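Aminoglycoside phosphotransferase (Alicyclobacillus acidocaldarius subsp. acidocaldarius, PDB 4PDY) probably works as a phosphotransferase of the aminoglycoside phosphotransferase family, moving a phosphoryl group onto a small-molecule acceptor. Local coordinates at residues Q114-N117 with E122-A125; V89-S92 with Y97-H100. One frame throughout, in Å; residues are numbered along the deposited sequence.

Overall arrangement
Contact 1 (114-117 with 122-125) lies nearer the middle of the chain, where a short strand meets a helix of the C-terminal lobe, and H123 and A116 are buried there. Contact 2 (89-92 with 97-100) sits in the N-terminal lobe, its centre about 27 Å from that of the chain, within a loop excursion of the antiparallel sheet. They share no helix or strand: the centres of contacts 1 and 2 are about 31 Å apart and the nearest atoms of contacts 1 and 2 about 19 Å. The chemistry differs accordingly. Contact 1 turns on a hydrogen bond from backbone to imidazole, close to the bound histidine, whereas contact 2 has no hydrogen bond between its segments and rests on two methyl groups.

Contact 1: Q114-N117 with E122-A125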
ATOM      1  N   GLN A 114       5.027 -13.185 -10.023  0.50 15.78           N
ATOM      2  CA  GLN A 114       3.713 -12.732 -10.395  0.50 17.38           C
ATOM      3  C   GLN A 114       3.231 -11.774  -9.329  0.50 15.75           C
ATOM      4  O   GLN A 114       3.622 -11.892  -8.174  0.50 15.87           O
ATOM      5  CB  GLN A 114       2.756 -13.910 -10.460  0.50 18.73           C
ATOM      6  CG  GLN A 114       2.507 -14.513  -9.095  0.50 20.35           C
ATOM      7  CD  GLN A 114       1.847 -15.862  -9.183  0.50 23.20           C
ATOM      8  OE1 GLN A 114       2.510 -16.893  -9.096  0.50 28.41           O
ATOM      9  NE2 GLN A 114       0.543 -15.865  -9.383  0.50 21.13           N
ATOM     10  N   PRO A 115       2.369 -10.831  -9.712  1.00 15.18           N
ATOM     11  CA  PRO A 115       1.808  -9.914  -8.728  1.00 14.62           C
ATOM     12  C   PRO A 115       1.085 -10.764  -7.680  1.00 14.89           C
ATOM     13  O   PRO A 115       0.379 -11.707  -8.031  1.00 16.89           O
ATOM     14  CB  PRO A 115       0.839  -9.064  -9.560  1.00 18.85           C
ATOM     15  CG  PRO A 115       0.504  -9.907 -10.749  1.00 22.36           C
ATOM     16  CD  PRO A 115       1.761 -10.652 -11.046  1.00 19.74           C
ATOM     17  N   ALA A 116       1.290 -10.466  -6.402  1.00 13.72           N
ATOM     18  CA  ALA A 116       0.714 -11.283  -5.341  1.00 12.93           C
ATOM     19  C   ALA A 116      -0.806 -11.324  -5.462  1.00 12.40           C
ATOM     20  O   ALA A 116      -1.452 -10.322  -5.758  1.00 16.15           O
ATOM     21  CB  ALA A 116       1.093 -10.737  -3.969  1.00 12.88           C
ATOM     22  N   ASN A 117      -1.353 -12.499  -5.212  1.00 12.69           N
ATOM     23  CA  ASN A 117      -2.759 -12.717  -5.180  1.00 13.60           C
ATOM     24  C   ASN A 117      -3.191 -12.585  -3.726  1.00 14.69           C
ATOM     25  O   ASN A 117      -3.019 -13.490  -2.937  1.00 13.99           O
ATOM     26  CB  ASN A 117      -3.071 -14.111  -5.708  1.00 14.50           C
ATOM     27  CG  ASN A 117      -4.545 -14.398  -5.752  1.00 15.96           C
ATOM     28  OD1 ASN A 117      -5.356 -13.706  -5.110  1.00 16.66           O
ATOM     29  ND2 ASN A 117      -4.915 -15.427  -6.513  1.00 17.23           N
ATOM     30  N   GLU A 122      -1.349 -17.942   1.314  1.00 12.83           N
ATOM     31  CA  GLU A 122       0.075 -18.088   1.128  1.00 15.24           C
ATOM     32  C   GLU A 122       0.733 -16.792   0.633  1.00 12.10           C
ATOM     33  O   GLU A 122       1.853 -16.447   1.036  1.00 12.34           O
ATOM     34  CB  GLU A 122       0.308 -19.238   0.123  1.00 17.90           C
ATOM     35  CG  GLU A 122       1.702 -19.337  -0.468  1.00 19.38           C
ATOM     36  CD  GLU A 122       2.801 -19.534   0.558  1.00 21.05           C
ATOM     37  OE1 GLU A 122       2.483 -19.864   1.732  1.00 27.17           O
ATOM     38  OE2 GLU A 122       3.996 -19.350   0.191  1.00 20.72           O
ATOM     39  N   HIS A 123       0.076 -16.127  -0.303  1.00 11.25           N
ATOM     40  CA  HIS A 123       0.632 -14.909  -0.879  1.00 12.25           C
ATOM     41  C   HIS A 123       0.563 -13.761   0.129  1.00 10.59           C
ATOM     42  O   HIS A 123       1.488 -12.978   0.244  1.00 10.02           O
ATOM     43  CB  HIS A 123      -0.116 -14.517  -2.146  1.00 11.96           C
ATOM     44  CG  HIS A 123       0.185 -15.392  -3.315  1.00 12.70           C
ATOM     45  ND1 HIS A 123       0.215 -14.906  -4.601  1.00 13.01           N
ATOM     46  CD2 HIS A 123       0.466 -16.712  -3.396  1.00 12.96           C
ATOM     47  CE1 HIS A 123       0.492 -15.895  -5.433  1.00 13.39           C
ATOM     48  NE2 HIS A 123       0.641 -16.998  -4.730  1.00 13.92           N
ATOM     49  N   VAL A 124      -0.539 -13.704   0.869  1.00 10.34           N
ATOM     50  CA  VAL A 124      -0.653 -12.717   1.950  1.00  9.01           C
ATOM     51  C   VAL A 124       0.400 -12.956   3.034  1.00  9.29           C
ATOM     52  O   VAL A 124       1.063 -12.024   3.503  1.00  9.79           O
ATOM     53  CB  VAL A 124      -2.065 -12.742   2.546  1.00 10.81           C
ATOM     54  CG1 VAL A 124      -2.138 -11.809   3.750  1.00 11.86           C
ATOM     55  CG2 VAL A 124      -3.093 -12.304   1.535  1.00 11.65           C
ATOM     56  N   ALA A 125       0.604 -14.226   3.363  1.00  9.27           N
ATOM     57  CA  ALA A 125       1.585 -14.608   4.371  1.00 10.64           C
ATOM     58  C   ALA A 125       2.963 -14.068   3.995  1.00 11.08           C
ATOM     59  O   ALA A 125       3.690 -13.504   4.797  1.00  9.37           O
ATOM     60  CB  ALA A 125       1.653 -16.135   4.484  1.00 10.35           C
TER
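A116 and H123 bring the chain leaving strand 114-115 alongside the first turn of helix 121-137, their CA atoms 5.8 Å apart. Every close contact runs to H123. Its CG lies beside the backbone N (chi1 -73°), which turns the imidazole toward the strand end, where ND1 accepts a hydrogen bond from N117 N at 2.9 Å. The bond is nearly straight (172°), although the donor is tilted 22° from the ring plane. A116 CA sits at the same ring edge, 3.7 Å from ND1 of H123, while H123 CB packs against N117 O at 3.2 Å. In one of two modelled conformers, the Q114 amide stands roughly perpendicular to the imidazole, its NE2 a loose 4.0 Å from H123 CE1. The carboxamide of N117 turns away, OD1 accepting from G119 N in an Asx turn. Y233, on the neighbouring strand 231-233, stacks on the H123 ring and pairs through its backbone with Q114. Replacing H123 by an alanine is likely to leave the N117 amide without its acceptor and Y233 without its stacking partner, and to open a gap beside A116. Q114 and P115 also touch the bound histidine, in keeping with the segment that follows the interlobe linker in protein-kinase-like phosphotransferases, where the cleft meets the C-terminal lobe.

Contact 2: V89-S92 with Y97-H100; sequences VTTS and YVRH
Nonpolar packing between T91 and V98 joins the two segments, which bury just 89 Å² between them. The methyl CG2 of T91 meets CG2 of V98 at 3.6 Å, the two side chains crossing at a slant. On the valine the torsion selects the branch: CG1 is anti to the backbone N (chi1 177°), and CG2, lying beside that N, is the one that meets the threonine. The same T91 methyl, CG2, also rests 3.8 Å from Y97 O, in van der Waals contact with the carbonyl. Y31 packs against both T91 and V98, and V27 adds to the nonpolar surroundings of the valine, whose side chain comes within about 3 Å of a thiocyanate ion, probably a crystallisation additive.

The contact closes the base of a loop between strands 88-89 and 98-100, both of which pair antiparallel with strand 103-109. This belongs to the N-terminal lobe of the protein-kinase-like fold, a curled antiparallel sheet accompanied by helix 64-79.

Polar interactions run to residues outside the two segments. T91 OG1, on the branch between the backbone N and the carbonyl carbon (chi1 70°), is hydrogen-bonded to S93 OG and accepts from A95 N, two bonds on one hydroxyl, which should limit its rotation and so keep the methyl turned to the strand. The CA–CB bond of Y97 points away from 89-92; its side chain touches P64 and C67 of helix 64-79, and its hydroxyl is hydrogen-bonded to R68 NH2.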
ATOM      1  N   VAL A  89      20.740  -1.077 -10.158  1.00 11.21           N
ATOM      2  CA  VAL A  89      21.889  -1.095 -11.062  1.00 11.16           C
ATOM      3  C   VAL A  89      22.374   0.336 -11.195  1.00  9.88           C
ATOM      4  O   VAL A  89      21.576   1.251 -11.386  1.00 12.75           O
ATOM      5  CB  VAL A  89      21.514  -1.685 -12.436  1.00 13.34           C
ATOM      6  CG1 VAL A  89      22.719  -1.626 -13.355  1.00 14.22           C
ATOM      7  CG2 VAL A  89      21.010  -3.104 -12.219  1.00 15.26           C
ATOM      8  N   THR A  90      23.677   0.536 -11.112  1.00 10.84           N
ATOM      9  CA  THR A  90      24.244   1.867 -11.220  1.00 10.75           C
ATOM     10  C   THR A  90      24.720   2.159 -12.633  1.00 11.64           C
ATOM     11  O   THR A  90      24.941   1.245 -13.415  1.00 12.47           O
ATOM     12  CB  THR A  90      25.407   2.084 -10.257  1.00 13.69           C
ATOM     13  OG1 THR A  90      26.440   1.147 -10.514  1.00 18.05           O
ATOM     14  CG2 THR A  90      24.937   1.951  -8.793  1.00 15.66           C
ATOM     15  N   THR A  91      24.867   3.432 -12.957  1.00  9.92           N
ATOM     16  CA  THR A  91      25.333   3.856 -14.254  1.00 10.78           C
ATOM     17  C   THR A  91      26.842   3.593 -14.388  1.00 12.03           C
ATOM     18  O   THR A  91      27.519   3.168 -13.444  1.00 13.99           O
ATOM     19  CB  THR A  91      25.080   5.360 -14.454  1.00 11.67           C
ATOM     20  OG1 THR A  91      25.957   6.099 -13.593  1.00 12.40           O
ATOM     21  CG2 THR A  91      23.610   5.735 -14.210  1.00 11.60           C
ATOM     22  N   SER A  92      27.365   3.893 -15.566  1.00 12.47           N
ATOM     23  CA  SER A  92      28.792   3.760 -15.810  1.00 14.67           C
ATOM     24  C   SER A  92      29.635   4.679 -14.923  1.00 15.15           C
ATOM     25  O   SER A  92      30.815   4.424 -14.719  1.00 20.84           O
ATOM     26  CB  SER A  92      29.113   4.037 -17.276  1.00 15.03           C
ATOM     27  OG  SER A  92      28.764   5.365 -17.599  1.00 16.39           O
ATOM     28  N   TYR A  97      20.939   6.722 -10.312  1.00  9.96           N
ATOM     29  CA  TYR A  97      19.852   7.186 -11.167  1.00  9.74           C
ATOM     30  C   TYR A  97      20.462   7.963 -12.314  1.00  9.81           C
ATOM     31  O   TYR A  97      21.641   8.305 -12.261  1.00 10.28           O
ATOM     32  CB  TYR A  97      18.885   8.095 -10.357  1.00 10.28           C
ATOM     33  CG  TYR A  97      19.580   9.333  -9.821  1.00 10.97           C
ATOM     34  CD1 TYR A  97      19.828  10.432 -10.616  1.00 12.44           C
ATOM     35  CD2 TYR A  97      20.086   9.339  -8.549  1.00 12.57           C
ATOM     36  CE1 TYR A  97      20.520  11.521 -10.147  1.00 14.47           C
ATOM     37  CE2 TYR A  97      20.775  10.435  -8.048  1.00 15.43           C
ATOM     38  CZ  TYR A  97      21.004  11.514  -8.860  1.00 14.99           C
ATOM     39  OH  TYR A  97      21.692  12.595  -8.394  1.00 20.27           O
ATOM     40  N   VAL A  98      19.610   8.283 -13.284  1.00  8.85           N
ATOM     41  CA  VAL A  98      19.907   9.254 -14.327  1.00  9.97           C
ATOM     42  C   VAL A  98      18.821  10.329 -14.232  1.00  9.68           C
ATOM     43  O   VAL A  98      17.645  10.006 -14.217  1.00 10.56           O
ATOM     44  CB  VAL A  98      19.897   8.637 -15.752  1.00 10.40           C
ATOM     45  CG1 VAL A  98      20.129   9.686 -16.819  1.00 10.85           C
ATOM     46  CG2 VAL A  98      20.944   7.558 -15.863  1.00 10.22           C
ATOM     47  N   ARG A  99      19.240  11.580 -14.238  1.00  9.94           N
ATOM     48  CA  ARG A  99      18.310  12.698 -14.243  1.00 11.43           C
ATOM     49  C   ARG A  99      18.323  13.264 -15.663  1.00 10.01           C
ATOM     50  O   ARG A  99      19.378  13.664 -16.152  1.00 13.68           O
ATOM     51  CB  ARG A  99      18.760  13.753 -13.233  1.00 14.23           C
ATOM     52  CG  ARG A  99      17.870  14.956 -13.115  1.00 15.86           C
ATOM     53  CD  ARG A  99      16.613  14.613 -12.344  1.00 16.18           C
ATOM     54  NE  ARG A  99      15.789  15.785 -12.263  1.00 17.92           N
ATOM     55  CZ  ARG A  99      14.532  15.799 -11.879  1.00 17.17           C
ATOM     56  NH1 ARG A  99      13.930  14.680 -11.497  1.00 14.13           N
ATOM     57  NH2 ARG A  99      13.889  16.958 -11.850  1.00 19.97           N
ATOM     58  N   HIS A 100      17.167  13.310 -16.305  1.00 10.89           N
ATOM     59  CA  HIS A 100      17.090  13.817 -17.685  1.00 10.93           C
ATOM     60  C   HIS A 100      15.665  14.272 -17.990  1.00 11.19           C
ATOM     61  O   HIS A 100      14.696  13.567 -17.681  1.00 11.48           O
ATOM     62  CB  HIS A 100      17.511  12.718 -18.662  1.00 12.06           C
ATOM     63  CG  HIS A 100      17.620  13.163 -20.085  1.00 14.82           C
ATOM     64  ND1 HIS A 100      18.553  14.080 -20.509  1.00 13.92           N
ATOM     65  CD2 HIS A 100      16.951  12.762 -21.193  1.00 18.43           C
ATOM     66  CE1 HIS A 100      18.440  14.245 -21.814  1.00 17.37           C
ATOM     67  NE2 HIS A 100      17.471  13.461 -22.252  1.00 20.36           N
TER